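Local coordinates for protein COG3291: FOG: PKD repeat (Clostridium thermocellum, PDB 1WMX) that serves as the family 30 carbohydrate-binding module of the multidomain protein CelJ, which is probably a cellulase, and probably binds glucan chains such as cellulose, at residues I13-P18 against N46-L51; D35-D40 against L51-Q56; F89-K94 against F168-S173. All coordinates share one frame; numbering follows the deposited sequence.

Contact 1: residues I13-P18 against N46-L51; sequences IFKDSP and NGLPTL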
ATOM      1  N   ILE B  13       3.297 -20.754  -4.501  1.00 32.96           N
ATOM      2  CA  ILE B  13       3.678 -19.758  -3.516  1.00 30.39           C
ATOM      3  C   ILE B  13       4.042 -20.439  -2.193  1.00 31.50           C
ATOM      4  O   ILE B  13       4.998 -20.047  -1.522  1.00 32.28           O
ATOM      5  CB  ILE B  13       2.546 -18.722  -3.320  1.00 30.75           C
ATOM      6  CG1 ILE B  13       2.308 -17.985  -4.640  1.00 30.76           C
ATOM      7  CG2 ILE B  13       2.928 -17.720  -2.233  1.00 29.31           C
ATOM      8  CD1 ILE B  13       1.130 -17.031  -4.619  1.00 31.23           C
ATOM      9  N   PHE B  14       3.277 -21.463  -1.826  1.00 30.79           N
ATOM     10  CA  PHE B  14       3.539 -22.216  -0.609  1.00 31.02           C
ATOM     11  C   PHE B  14       3.198 -23.669  -0.838  1.00 32.29           C
ATOM     12  O   PHE B  14       2.170 -23.986  -1.436  1.00 30.41           O
ATOM     13  CB  PHE B  14       2.694 -21.741   0.571  1.00 28.45           C
ATOM     14  CG  PHE B  14       2.721 -22.698   1.737  1.00 28.97           C
ATOM     15  CD1 PHE B  14       3.878 -22.863   2.493  1.00 28.76           C
ATOM     16  CD2 PHE B  14       1.617 -23.502   2.026  1.00 28.63           C
ATOM     17  CE1 PHE B  14       3.938 -23.820   3.517  1.00 27.96           C
ATOM     18  CE2 PHE B  14       1.671 -24.465   3.048  1.00 28.64           C
ATOM     19  CZ  PHE B  14       2.833 -24.621   3.791  1.00 29.64           C
ATOM     20  N   LYS B  15       4.053 -24.551  -0.340  1.00 34.26           N
ATOM     21  CA  LYS B  15       3.809 -25.973  -0.470  1.00 36.45           C
ATOM     22  C   LYS B  15       4.055 -26.697   0.853  1.00 37.15           C
ATOM     23  O   LYS B  15       3.127 -27.251   1.455  1.00 38.95           O
ATOM     24  CB  LYS B  15       4.688 -26.567  -1.570  1.00 37.88           C
ATOM     25  CG  LYS B  15       4.502 -28.060  -1.741  1.00 41.22           C
ATOM     26  CD  LYS B  15       5.052 -28.544  -3.072  1.00 46.22           C
ATOM     27  CE  LYS B  15       4.737 -30.025  -3.297  1.00 48.40           C
ATOM     28  NZ  LYS B  15       5.143 -30.476  -4.661  1.00 49.38           N
ATOM     29  N   ASP B  16       5.294 -26.664   1.327  1.00 36.80           N
ATOM     30  CA  ASP B  16       5.611 -27.360   2.562  1.00 38.97           C
ATOM     31  C   ASP B  16       6.663 -26.692   3.442  1.00 38.62           C
ATOM     32  O   ASP B  16       6.929 -27.167   4.546  1.00 40.21           O
ATOM     33  CB  ASP B  16       6.080 -28.771   2.221  1.00 39.70           C
ATOM     34  CG  ASP B  16       7.310 -28.770   1.332  1.00 42.57           C
ATOM     35  OD1 ASP B  16       7.805 -29.867   0.996  1.00 44.14           O
ATOM     36  OD2 ASP B  16       7.786 -27.669   0.963  1.00 43.79           O
ATOM     37  N   SER B  17       7.252 -25.590   2.979  1.00 35.56           N
ATOM     38  CA  SER B  17       8.299 -24.948   3.754  1.00 33.38           C
ATOM     39  C   SER B  17       8.191 -23.431   3.904  1.00 31.54           C
ATOM     40  O   SER B  17       7.472 -22.772   3.149  1.00 31.05           O
ATOM     41  CB  SER B  17       9.654 -25.324   3.148  1.00 33.45           C
ATOM     42  OG  SER B  17       9.641 -25.096   1.756  1.00 35.27           O
ATOM     43  N   PRO B  18       8.924 -22.860   4.889  1.00 29.17           N
ATOM     44  CA  PRO B  18       8.924 -21.421   5.158  1.00 26.77           C
ATOM     45  C   PRO B  18       9.078 -20.611   3.892  1.00 26.45           C
ATOM     46  O   PRO B  18       9.932 -20.905   3.059  1.00 27.92           O
ATOM     47  CB  PRO B  18      10.092 -21.259   6.131  1.00 27.28           C
ATOM     48  CG  PRO B  18       9.984 -22.506   6.937  1.00 26.53           C
ATOM     49  CD  PRO B  18       9.822 -23.547   5.841  1.00 27.48           C
ATOM     50  N   ASN B  46      -3.329 -33.213   3.406  1.00 40.42           N
ATOM     51  CA  ASN B  46      -2.769 -34.175   2.473  1.00 42.28           C
ATOM     52  C   ASN B  46      -1.392 -34.558   2.975  1.00 42.31           C
ATOM     53  O   ASN B  46      -0.465 -34.751   2.193  1.00 43.55           O
ATOM     54  CB  ASN B  46      -2.682 -33.580   1.063  1.00 42.53           C
ATOM     55  CG  ASN B  46      -4.049 -33.318   0.461  1.00 45.51           C
ATOM     56  OD1 ASN B  46      -4.915 -34.193   0.477  1.00 46.83           O
ATOM     57  ND2 ASN B  46      -4.251 -32.114  -0.075  1.00 46.68           N
ATOM     58  N   GLY B  47      -1.271 -34.646   4.296  1.00 42.62           N
ATOM     59  CA  GLY B  47      -0.012 -35.018   4.913  1.00 43.58           C
ATOM     60  C   GLY B  47       1.044 -33.929   4.928  1.00 43.13           C
ATOM     61  O   GLY B  47       2.062 -34.066   5.601  1.00 44.09           O
ATOM     62  N   LEU B  48       0.809 -32.848   4.189  1.00 41.90           N
ATOM     63  CA  LEU B  48       1.772 -31.745   4.144  1.00 40.13           C
ATOM     64  C   LEU B  48       1.488 -30.681   5.187  1.00 37.98           C
ATOM     65  O   LEU B  48       0.336 -30.456   5.565  1.00 35.75           O
ATOM     66  CB  LEU B  48       1.787 -31.079   2.762  1.00 40.03           C
ATOM     67  CG  LEU B  48       2.271 -31.931   1.593  1.00 41.22           C
ATOM     68  CD1 LEU B  48       2.396 -31.057   0.367  1.00 41.82           C
ATOM     69  CD2 LEU B  48       3.604 -32.563   1.922  1.00 41.53           C
ATOM     70  N   PRO B  49       2.548 -30.015   5.675  1.00 36.72           N
ATOM     71  CA  PRO B  49       2.363 -28.969   6.679  1.00 34.32           C
ATOM     72  C   PRO B  49       1.649 -27.771   6.066  1.00 33.67           C
ATOM     73  O   PRO B  49       1.631 -27.598   4.847  1.00 31.24           O
ATOM     74  CB  PRO B  49       3.794 -28.653   7.118  1.00 35.51           C
ATOM     75  CG  PRO B  49       4.595 -28.956   5.897  1.00 37.02           C
ATOM     76  CD  PRO B  49       3.976 -30.252   5.417  1.00 36.28           C
ATOM     77  N   THR B  50       1.058 -26.942   6.916  1.00 32.22           N
ATOM     78  CA  THR B  50       0.331 -25.788   6.431  1.00 29.76           C
ATOM     79  C   THR B  50       0.960 -24.458   6.847  1.00 29.92           C
ATOM     80  O   THR B  50       1.871 -24.415   7.674  1.00 29.96           O
ATOM     81  CB  THR B  50      -1.113 -25.857   6.911  1.00 29.68           C
ATOM     82  OG1 THR B  50      -1.137 -25.823   8.339  1.00 30.07           O
ATOM     83  CG2 THR B  50      -1.763 -27.161   6.438  1.00 26.70           C
ATOM     84  N   LEU B  51       0.479 -23.376   6.245  1.00 28.54           N
ATOM     85  CA  LEU B  51       0.972 -22.047   6.557  1.00 26.22           C
ATOM     86  C   LEU B  51      -0.031 -21.403   7.518  1.00 26.66           C
ATOM     87  O   LEU B  51      -1.205 -21.237   7.190  1.00 27.22           O
ATOM     88  CB  LEU B  51       1.091 -21.243   5.268  1.00 25.83           C
ATOM     89  CG  LEU B  51       1.897 -19.952   5.342  1.00 28.53           C
ATOM     90  CD1 LEU B  51       3.317 -20.245   5.841  1.00 28.62           C
ATOM     91  CD2 LEU B  51       1.921 -19.307   3.966  1.00 28.30           C
TER
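L48 opens the contact with its CD1 branch 4.0 Å from K15 O, where the turn after strand 11-14 packs on the beginning of strand 48-55. P49 packs more closely: its CG lies 3.2 Å from D16 O, and its ring meets CB of the same aspartate. With CG anti to the backbone N (chi1 167°), the F14 ring reaches over to the strand, and P49 O comes to its edge, close to the ring plane, 3.4 Å from F14 CZ. This buried oxygen has no hydrogen-bonding partner in the model, so the slightly positive rim of the phenyl group is probably a modest compensation. T50 turns its side chain away, its OG1 hydrogen-bonded to V43 O, and offers F14 its backbone. L51 completes the series with a CH-pi contact, its CB 3.9 Å from the F14 centroid and only 7° off the ring normal. D16 N lies over the opposite face, toward the rim, which leaves the ring between its own turning chain and the strand. Both strands belong to one sheet of the beta-sandwich: I13 and F14 pack on I175 of strand 168-178, P49 touches V39 of strand 39-40, and L51 reaches L68 of strand 64-69 in the facing sheet.

Contact 2: residues D35-D40 against L51-Q56; sequences DTLPVD and LRLNVQ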
ATOM      1  N   ASP B  35      10.514 -13.098  10.900  1.00 24.75           N
ATOM      2  CA  ASP B  35       9.720 -12.091  10.203  1.00 24.13           C
ATOM      3  C   ASP B  35       8.888 -12.621   9.047  1.00 24.03           C
ATOM      4  O   ASP B  35       8.658 -11.922   8.060  1.00 24.26           O
ATOM      5  CB  ASP B  35      10.594 -10.925   9.739  1.00 26.11           C
ATOM      6  CG  ASP B  35      11.190 -10.157  10.905  1.00 29.38           C
ATOM      7  OD1 ASP B  35      10.425  -9.748  11.816  1.00 29.58           O
ATOM      8  OD2 ASP B  35      12.423  -9.963  10.912  1.00 32.56           O
ATOM      9  N   THR B  36       8.446 -13.868   9.166  1.00 24.97           N
ATOM     10  CA  THR B  36       7.593 -14.455   8.147  1.00 24.80           C
ATOM     11  C   THR B  36       6.594 -15.405   8.819  1.00 25.56           C
ATOM     12  O   THR B  36       6.666 -15.644  10.022  1.00 25.62           O
ATOM     13  CB  THR B  36       8.416 -15.183   7.030  1.00 24.66           C
ATOM     14  OG1 THR B  36       7.529 -15.573   5.975  1.00 25.63           O
ATOM     15  CG2 THR B  36       9.125 -16.416   7.569  1.00 24.99           C
ATOM     16  N   LEU B  37       5.655 -15.938   8.045  1.00 25.67           N
ATOM     17  CA  LEU B  37       4.658 -16.833   8.595  1.00 26.04           C
ATOM     18  C   LEU B  37       5.223 -18.171   9.067  1.00 26.31           C
ATOM     19  O   LEU B  37       6.070 -18.775   8.413  1.00 27.40           O
ATOM     20  CB  LEU B  37       3.550 -17.062   7.561  1.00 26.35           C
ATOM     21  CG  LEU B  37       2.254 -16.245   7.703  1.00 27.93           C
ATOM     22  CD1 LEU B  37       2.521 -14.854   8.249  1.00 25.79           C
ATOM     23  CD2 LEU B  37       1.577 -16.177   6.345  1.00 26.01           C
ATOM     24  N   PRO B  38       4.761 -18.644  10.229  1.00 26.85           N
ATOM     25  CA  PRO B  38       5.258 -19.925  10.729  1.00 27.90           C
ATOM     26  C   PRO B  38       4.613 -21.089   9.966  1.00 28.70           C
ATOM     27  O   PRO B  38       3.488 -20.975   9.485  1.00 28.73           O
ATOM     28  CB  PRO B  38       4.853 -19.897  12.198  1.00 28.10           C
ATOM     29  CG  PRO B  38       3.541 -19.142  12.164  1.00 27.24           C
ATOM     30  CD  PRO B  38       3.812 -18.021  11.177  1.00 26.39           C
ATOM     31  N   VAL B  39       5.340 -22.194   9.837  1.00 31.00           N
ATOM     32  CA  VAL B  39       4.829 -23.376   9.151  1.00 31.82           C
ATOM     33  C   VAL B  39       4.356 -24.368  10.209  1.00 33.97           C
ATOM     34  O   VAL B  39       5.133 -24.819  11.056  1.00 33.88           O
ATOM     35  CB  VAL B  39       5.914 -24.033   8.254  1.00 33.00           C
ATOM     36  CG1 VAL B  39       5.361 -25.297   7.589  1.00 34.27           C
ATOM     37  CG2 VAL B  39       6.360 -23.045   7.187  1.00 32.09           C
ATOM     38  N   ASP B  40       3.069 -24.688  10.156  1.00 35.31           N
ATOM     39  CA  ASP B  40       2.457 -25.602  11.102  1.00 36.67           C
ATOM     40  C   ASP B  40       2.666 -27.044  10.659  1.00 38.37           C
ATOM     41  O   ASP B  40       2.243 -27.446   9.577  1.00 39.16           O
ATOM     42  CB  ASP B  40       0.969 -25.273  11.222  1.00 37.62           C
ATOM     43  CG  ASP B  40       0.397 -25.656  12.563  1.00 38.58           C
ATOM     44  OD1 ASP B  40      -0.612 -25.036  12.978  1.00 40.13           O
ATOM     45  OD2 ASP B  40       0.951 -26.577  13.203  1.00 39.86           O
ATOM     46  N   LEU B  51       0.479 -23.376   6.245  1.00 28.54           N
ATOM     47  CA  LEU B  51       0.972 -22.047   6.557  1.00 26.22           C
ATOM     48  C   LEU B  51      -0.031 -21.403   7.518  1.00 26.66           C
ATOM     49  O   LEU B  51      -1.205 -21.237   7.190  1.00 27.22           O
ATOM     50  CB  LEU B  51       1.091 -21.243   5.268  1.00 25.83           C
ATOM     51  CG  LEU B  51       1.897 -19.952   5.342  1.00 28.53           C
ATOM     52  CD1 LEU B  51       3.317 -20.245   5.841  1.00 28.62           C
ATOM     53  CD2 LEU B  51       1.921 -19.307   3.966  1.00 28.30           C
ATOM     54  N   ARG B  52       0.435 -21.044   8.710  1.00 27.87           N
ATOM     55  CA  ARG B  52      -0.425 -20.451   9.741  1.00 29.05           C
ATOM     56  C   ARG B  52      -0.444 -18.925   9.807  1.00 28.34           C
ATOM     57  O   ARG B  52       0.588 -18.291  10.038  1.00 27.02           O
ATOM     58  CB  ARG B  52      -0.026 -20.997  11.122  1.00 29.83           C
ATOM     59  CG  ARG B  52      -0.902 -20.505  12.300  1.00 34.04           C
ATOM     60  CD  ARG B  52      -0.153 -20.674  13.634  1.00 36.22           C
ATOM     61  NE  ARG B  52       0.493 -21.976  13.674  1.00 38.17           N
ATOM     62  CZ  ARG B  52       1.670 -22.236  14.225  1.00 38.20           C
ATOM     63  NH1 ARG B  52       2.375 -21.277  14.822  1.00 36.08           N
ATOM     64  NH2 ARG B  52       2.163 -23.465  14.129  1.00 37.91           N
ATOM     65  N   LEU B  53      -1.631 -18.350   9.612  1.00 28.08           N
ATOM     66  CA  LEU B  53      -1.830 -16.904   9.699  1.00 28.07           C
ATOM     67  C   LEU B  53      -2.527 -16.724  11.050  1.00 28.76           C
ATOM     68  O   LEU B  53      -3.746 -16.902  11.171  1.00 28.56           O
ATOM     69  CB  LEU B  53      -2.718 -16.408   8.563  1.00 26.02           C
ATOM     70  CG  LEU B  53      -3.072 -14.917   8.573  1.00 27.60           C
ATOM     71  CD1 LEU B  53      -1.805 -14.088   8.452  1.00 24.24           C
ATOM     72  CD2 LEU B  53      -4.028 -14.600   7.419  1.00 26.24           C
ATOM     73  N   ASN B  54      -1.752 -16.356  12.060  1.00 29.17           N
ATOM     74  CA  ASN B  54      -2.266 -16.247  13.417  1.00 29.86           C
ATOM     75  C   ASN B  54      -2.206 -14.871  14.087  1.00 31.76           C
ATOM     76  O   ASN B  54      -1.145 -14.424  14.536  1.00 31.95           O
ATOM     77  CB  ASN B  54      -1.530 -17.274  14.278  1.00 30.75           C
ATOM     78  CG  ASN B  54      -2.041 -17.333  15.702  1.00 33.49           C
ATOM     79  OD1 ASN B  54      -1.318 -17.755  16.603  1.00 33.25           O
ATOM     80  ND2 ASN B  54      -3.293 -16.930  15.909  1.00 30.78           N
ATOM     81  N   VAL B  55      -3.360 -14.211  14.151  1.00 33.19           N
ATOM     82  CA  VAL B  55      -3.470 -12.913  14.797  1.00 33.83           C
ATOM     83  C   VAL B  55      -3.937 -13.287  16.199  1.00 33.78           C
ATOM     84  O   VAL B  55      -5.112 -13.567  16.413  1.00 33.85           O
ATOM     85  CB  VAL B  55      -4.523 -12.024  14.094  1.00 34.71           C
ATOM     86  CG1 VAL B  55      -4.621 -10.680  14.791  1.00 32.44           C
ATOM     87  CG2 VAL B  55      -4.130 -11.825  12.634  1.00 35.53           C
ATOM     88  N   GLN B  56      -3.005 -13.301  17.145  1.00 35.62           N
ATOM     89  CA  GLN B  56      -3.278 -13.711  18.523  1.00 38.01           C
ATOM     90  C   GLN B  56      -3.996 -12.774  19.490  1.00 38.87           C
ATOM     91  O   GLN B  56      -4.710 -13.238  20.374  1.00 39.02           O
ATOM     92  CB  GLN B  56      -1.974 -14.214  19.147  1.00 37.02           C
ATOM     93  CG  GLN B  56      -0.746 -13.695  18.451  1.00 40.09           C
ATOM     94  CD  GLN B  56       0.471 -14.562  18.692  1.00 39.40           C
ATOM     95  OE1 GLN B  56       1.590 -14.164  18.390  1.00 41.52           O
ATOM     96  NE2 GLN B  56       0.256 -15.759  19.227  1.00 42.02           N
TER
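The guanidinium of R52 takes the carboxylate of D40 at its edge, near its own plane, while P38 CG approaches NH1 obliquely at 3.6 Å. The setting is an antiparallel sheet of the beta-sandwich, in which the short strand 39-40 runs against strand 48-55. The carboxylate and guanidinium planes stand 88° apart, so the two groups do not pair side by side. Instead R52 NE gives D40 OD1 a single weak hydrogen bond of 3.3 Å within a salt bridge. A bend in the arginine chain (chi3 -44°) swings its end back across the proline ring to the aspartate. Both charged groups have further partners: R52 NH1 forms a salt bridge with E31, and D40 OD1 also accepts a hydrogen bond from W171 NE1, an arrangement likely to favour the ionised carboxylate.

V39 and L51 form a non-hydrogen-bonded pair with their CA atoms 4.8 Å apart, and V39 CG2 touches L51 CD1. On the interior side, the side chains of L37 and L51 cross at about a right angle, L37 CB lying 3.6 Å from L51 CD1. L37 also reaches toward L53 and S66, the latter on strand 64-69 of the facing sheet. Beside this apolar cluster, R52 N donates a nearly straight hydrogen bond to P38 O (3.2 Å, 166° at the hydrogen). The other backbone polar atom of the arginine is lined by carbon: R52 O lies 3.4 Å from P38 CD and 3.5 Å from L37 CG.

Contact 3: residues F89-K94 against F168-S173; sequences FDIKGK and FTVWFS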
ATOM      1  N   PHE B  89      -5.834 -22.071  -3.335  1.00 32.99           N
ATOM      2  CA  PHE B  89      -5.310 -22.525  -2.048  1.00 33.42           C
ATOM      3  C   PHE B  89      -6.436 -23.172  -1.237  1.00 34.14           C
ATOM      4  O   PHE B  89      -7.620 -22.985  -1.518  1.00 34.98           O
ATOM      5  CB  PHE B  89      -4.742 -21.315  -1.272  1.00 32.54           C
ATOM      6  CG  PHE B  89      -5.777 -20.220  -0.996  1.00 31.69           C
ATOM      7  CD1 PHE B  89      -6.613 -20.305   0.119  1.00 32.86           C
ATOM      8  CD2 PHE B  89      -5.895 -19.126  -1.857  1.00 32.92           C
ATOM      9  CE1 PHE B  89      -7.563 -19.303   0.370  1.00 31.53           C
ATOM     10  CE2 PHE B  89      -6.845 -18.126  -1.608  1.00 30.45           C
ATOM     11  CZ  PHE B  89      -7.678 -18.217  -0.495  1.00 30.32           C
ATOM     12  N   ASP B  90      -6.056 -23.944  -0.246  1.00 35.25           N
ATOM     13  CA  ASP B  90      -7.027 -24.567   0.653  1.00 35.48           C
ATOM     14  C   ASP B  90      -6.884 -23.839   1.960  1.00 35.57           C
ATOM     15  O   ASP B  90      -5.786 -23.405   2.308  1.00 37.07           O
ATOM     16  CB  ASP B  90      -6.741 -26.049   0.832  1.00 35.70           C
ATOM     17  CG  ASP B  90      -6.775 -26.796  -0.467  1.00 36.01           C
ATOM     18  OD1 ASP B  90      -5.691 -27.252  -0.945  1.00 33.77           O
ATOM     19  OD2 ASP B  90      -7.890 -26.951  -1.063  1.00 38.29           O
ATOM     20  N   ILE B  91      -7.976 -23.701   2.671  1.00 36.53           N
ATOM     21  CA  ILE B  91      -7.960 -22.988   3.949  1.00 36.56           C
ATOM     22  C   ILE B  91      -9.023 -23.552   4.894  1.00 38.35           C
ATOM     23  O   ILE B  91      -9.968 -24.218   4.467  1.00 38.52           O
ATOM     24  CB  ILE B  91      -8.255 -21.504   3.704  1.00 35.51           C
ATOM     25  CG1 ILE B  91      -8.125 -20.677   4.996  1.00 34.91           C
ATOM     26  CG2 ILE B  91      -9.671 -21.303   3.147  1.00 35.73           C
ATOM     27  CD1 ILE B  91      -8.393 -19.178   4.806  1.00 32.89           C
ATOM     28  N   LYS B  92      -8.829 -23.268   6.167  1.00 39.58           N
ATOM     29  CA  LYS B  92      -9.747 -23.679   7.241  1.00 40.58           C
ATOM     30  C   LYS B  92      -9.438 -22.807   8.447  1.00 40.55           C
ATOM     31  O   LYS B  92      -8.275 -22.550   8.761  1.00 39.65           O
ATOM     32  CB  LYS B  92      -9.573 -25.170   7.564  1.00 41.42           C
ATOM     33  CG  LYS B  92      -8.492 -25.478   8.583  1.00 43.45           C
ATOM     34  CD  LYS B  92      -8.564 -26.926   9.054  1.00 44.56           C
ATOM     35  CE  LYS B  92      -7.561 -27.235  10.153  1.00 45.52           C
ATOM     36  NZ  LYS B  92      -7.669 -28.617  10.652  1.00 47.29           N
ATOM     37  N   GLY B  93     -10.483 -22.349   9.109  1.00 40.88           N
ATOM     38  CA  GLY B  93     -10.325 -21.458  10.270  1.00 42.51           C
ATOM     39  C   GLY B  93     -10.386 -22.210  11.592  1.00 43.71           C
ATOM     40  O   GLY B  93     -10.819 -23.360  11.661  1.00 42.77           O
ATOM     41  N   LYS B  94      -9.895 -21.504  12.694  1.00 46.42           N
ATOM     42  CA  LYS B  94      -9.948 -22.095  14.040  1.00 47.92           C
ATOM     43  C   LYS B  94     -11.418 -22.287  14.443  1.00 47.48           C
ATOM     44  O   LYS B  94     -11.784 -23.308  15.048  1.00 48.30           O
ATOM     45  CB  LYS B  94      -9.242 -21.186  15.022  1.00 49.89           C
ATOM     46  CG  LYS B  94      -8.922 -21.882  16.334  1.00 53.04           C
ATOM     47  CD  LYS B  94      -8.363 -20.931  17.378  1.00 56.73           C
ATOM     48  CE  LYS B  94      -6.935 -20.491  17.072  1.00 58.84           C
ATOM     49  NZ  LYS B  94      -6.390 -19.580  18.085  1.00 59.45           N
ATOM     50  N   PHE B 168      -7.627 -13.914  15.202  1.00 39.32           N
ATOM     51  CA  PHE B 168      -8.107 -15.103  14.496  1.00 37.54           C
ATOM     52  C   PHE B 168      -6.966 -15.995  14.027  1.00 36.76           C
ATOM     53  O   PHE B 168      -5.796 -15.621  14.103  1.00 36.88           O
ATOM     54  CB  PHE B 168      -8.938 -14.691  13.277  1.00 38.24           C
ATOM     55  CG  PHE B 168      -8.109 -14.161  12.130  1.00 37.98           C
ATOM     56  CD1 PHE B 168      -7.603 -15.022  11.158  1.00 36.60           C
ATOM     57  CD2 PHE B 168      -7.794 -12.806  12.048  1.00 37.11           C
ATOM     58  CE1 PHE B 168      -6.787 -14.541  10.125  1.00 36.67           C
ATOM     59  CE2 PHE B 168      -6.981 -12.317  11.019  1.00 35.85           C
ATOM     60  CZ  PHE B 168      -6.478 -13.188  10.059  1.00 35.31           C
ATOM     61  N   THR B 169      -7.325 -17.171  13.519  1.00 35.80           N
ATOM     62  CA  THR B 169      -6.346 -18.122  13.017  1.00 34.49           C
ATOM     63  C   THR B 169      -6.895 -18.932  11.859  1.00 34.55           C
ATOM     64  O   THR B 169      -8.020 -19.421  11.913  1.00 34.88           O
ATOM     65  CB  THR B 169      -5.916 -19.111  14.107  1.00 33.63           C
ATOM     66  OG1 THR B 169      -5.442 -18.386  15.245  1.00 35.06           O
ATOM     67  CG2 THR B 169      -4.810 -20.029  13.591  1.00 32.84           C
ATOM     68  N   VAL B 170      -6.098 -19.043  10.803  1.00 32.97           N
ATOM     69  CA  VAL B 170      -6.447 -19.845   9.635  1.00 32.81           C
ATOM     70  C   VAL B 170      -5.169 -20.554   9.222  1.00 32.27           C
ATOM     71  O   VAL B 170      -4.070 -20.189   9.652  1.00 33.29           O
ATOM     72  CB  VAL B 170      -6.964 -19.011   8.436  1.00 32.01           C
ATOM     73  CG1 VAL B 170      -8.295 -18.378   8.776  1.00 32.43           C
ATOM     74  CG2 VAL B 170      -5.937 -17.964   8.041  1.00 34.23           C
ATOM     75  N   TRP B 171      -5.327 -21.573   8.394  1.00 31.50           N
ATOM     76  CA  TRP B 171      -4.215 -22.357   7.905  1.00 30.79           C
ATOM     77  C   TRP B 171      -4.368 -22.450   6.396  1.00 30.42           C
ATOM     78  O   TRP B 171      -5.471 -22.646   5.893  1.00 28.87           O
ATOM     79  CB  TRP B 171      -4.263 -23.745   8.544  1.00 32.04           C
ATOM     80  CG  TRP B 171      -3.882 -23.745   9.995  1.00 32.53           C
ATOM     81  CD1 TRP B 171      -2.625 -23.926  10.515  1.00 31.28           C
ATOM     82  CD2 TRP B 171      -4.752 -23.548  11.117  1.00 31.74           C
ATOM     83  NE1 TRP B 171      -2.665 -23.863  11.884  1.00 30.79           N
ATOM     84  CE2 TRP B 171      -3.957 -23.631  12.283  1.00 31.31           C
ATOM     85  CE3 TRP B 171      -6.127 -23.311  11.251  1.00 32.20           C
ATOM     86  CZ2 TRP B 171      -4.490 -23.485  13.571  1.00 31.73           C
ATOM     87  CZ3 TRP B 171      -6.661 -23.163  12.531  1.00 31.45           C
ATOM     88  CH2 TRP B 171      -5.842 -23.251  13.674  1.00 31.84           C
ATOM     89  N   PHE B 172      -3.268 -22.281   5.673  1.00 30.72           N
ATOM     90  CA  PHE B 172      -3.304 -22.350   4.219  1.00 30.35           C
ATOM     91  C   PHE B 172      -2.572 -23.601   3.755  1.00 30.85           C
ATOM     92  O   PHE B 172      -1.721 -24.143   4.457  1.00 33.47           O
ATOM     93  CB  PHE B 172      -2.623 -21.127   3.570  1.00 30.59           C
ATOM     94  CG  PHE B 172      -3.332 -19.807   3.802  1.00 32.33           C
ATOM     95  CD1 PHE B 172      -3.131 -19.083   4.975  1.00 31.73           C
ATOM     96  CD2 PHE B 172      -4.169 -19.270   2.823  1.00 34.67           C
ATOM     97  CE1 PHE B 172      -3.748 -17.833   5.171  1.00 33.90           C
ATOM     98  CE2 PHE B 172      -4.793 -18.028   3.004  1.00 34.24           C
ATOM     99  CZ  PHE B 172      -4.577 -17.307   4.187  1.00 32.83           C
ATOM    100  N   SER B 173      -2.895 -24.042   2.554  1.00 31.24           N
ATOM    101  CA  SER B 173      -2.251 -25.208   1.981  1.00 30.46           C
ATOM    102  C   SER B 173      -2.226 -25.058   0.469  1.00 29.50           C
ATOM    103  O   SER B 173      -3.104 -24.424  -0.109  1.00 29.01           O
ATOM    104  CB  SER B 173      -3.024 -26.479   2.363  1.00 31.95           C
ATOM    105  OG  SER B 173      -2.451 -27.620   1.748  1.00 29.76           O
TER
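F89 and F172 lie side by side and point the same way, but their rings are tilted 58° to each other in an oblique pair with centroids 5.5 Å apart. The CE2 corner of F172 lies over a face of F89, whereas F89 CD1 comes to the edge of F172. I91 CD1 covers one face of the F172 ring and also meets V170 CB at 3.9 Å. I91 gets there through an extended side chain, with CG1 anti to the backbone N (chi1 -175°). F160, from strand 155-161 of the other sheet, stacks on F172, which places this apolar face in the interior of the sandwich.

The opposite side of the strand pair is built differently. W171 turns its ring edge to the neighbouring strand, with CE3 3.4 Å from K92 O and CZ3 3.6 Å from K94 N. T169 CG2 lies over one face of the indole, offset toward its rim, and the NE1 hydrogen bond to D40 OD1 keeps the indole in place. The K92 chain crosses the tryptophan obliquely, its NZ too far from the six-membered ring for more than a weak cation-pi attraction. K94 bends at chi3 so that its end folds over T169, in a contact that is tight in the model.

Between these faces the backbones run antiparallel. D90 and S173 exchange two hydrogen bonds, W171 N donates to K92 O, and K94 N donates to T169 O at 2.9 Å; the bond from K92 N to W171 O is weak. The main-chain bonds thus fix the register, the apolar face buries its rings against the other sheet, and the lysines and indole make a polar-aromatic side that is only partly buried.

How the contacts relate
Contacts 1 and 2 share L51 on strand 48-55, their centres about 12 Å apart, and their segments alternate along the chain. They are joined by a probable hydrogen bond from D40 N to T50 O, 2.8 Å. Contact 3, centred about 10 Å from contact 2, lies on the other flank of strand 48-55. There the main-chain bond from F172 N to L51 O, 2.8 Å, joins that strand to 168-178, and D40 OD1 reaches over it from strand 39-40 to W171 NE1 at 2.6 Å. The strands of all three contacts lie in one antiparallel sheet, with loops 15-18 and 35-38 packing beside it, and none includes a bound sugar or metal.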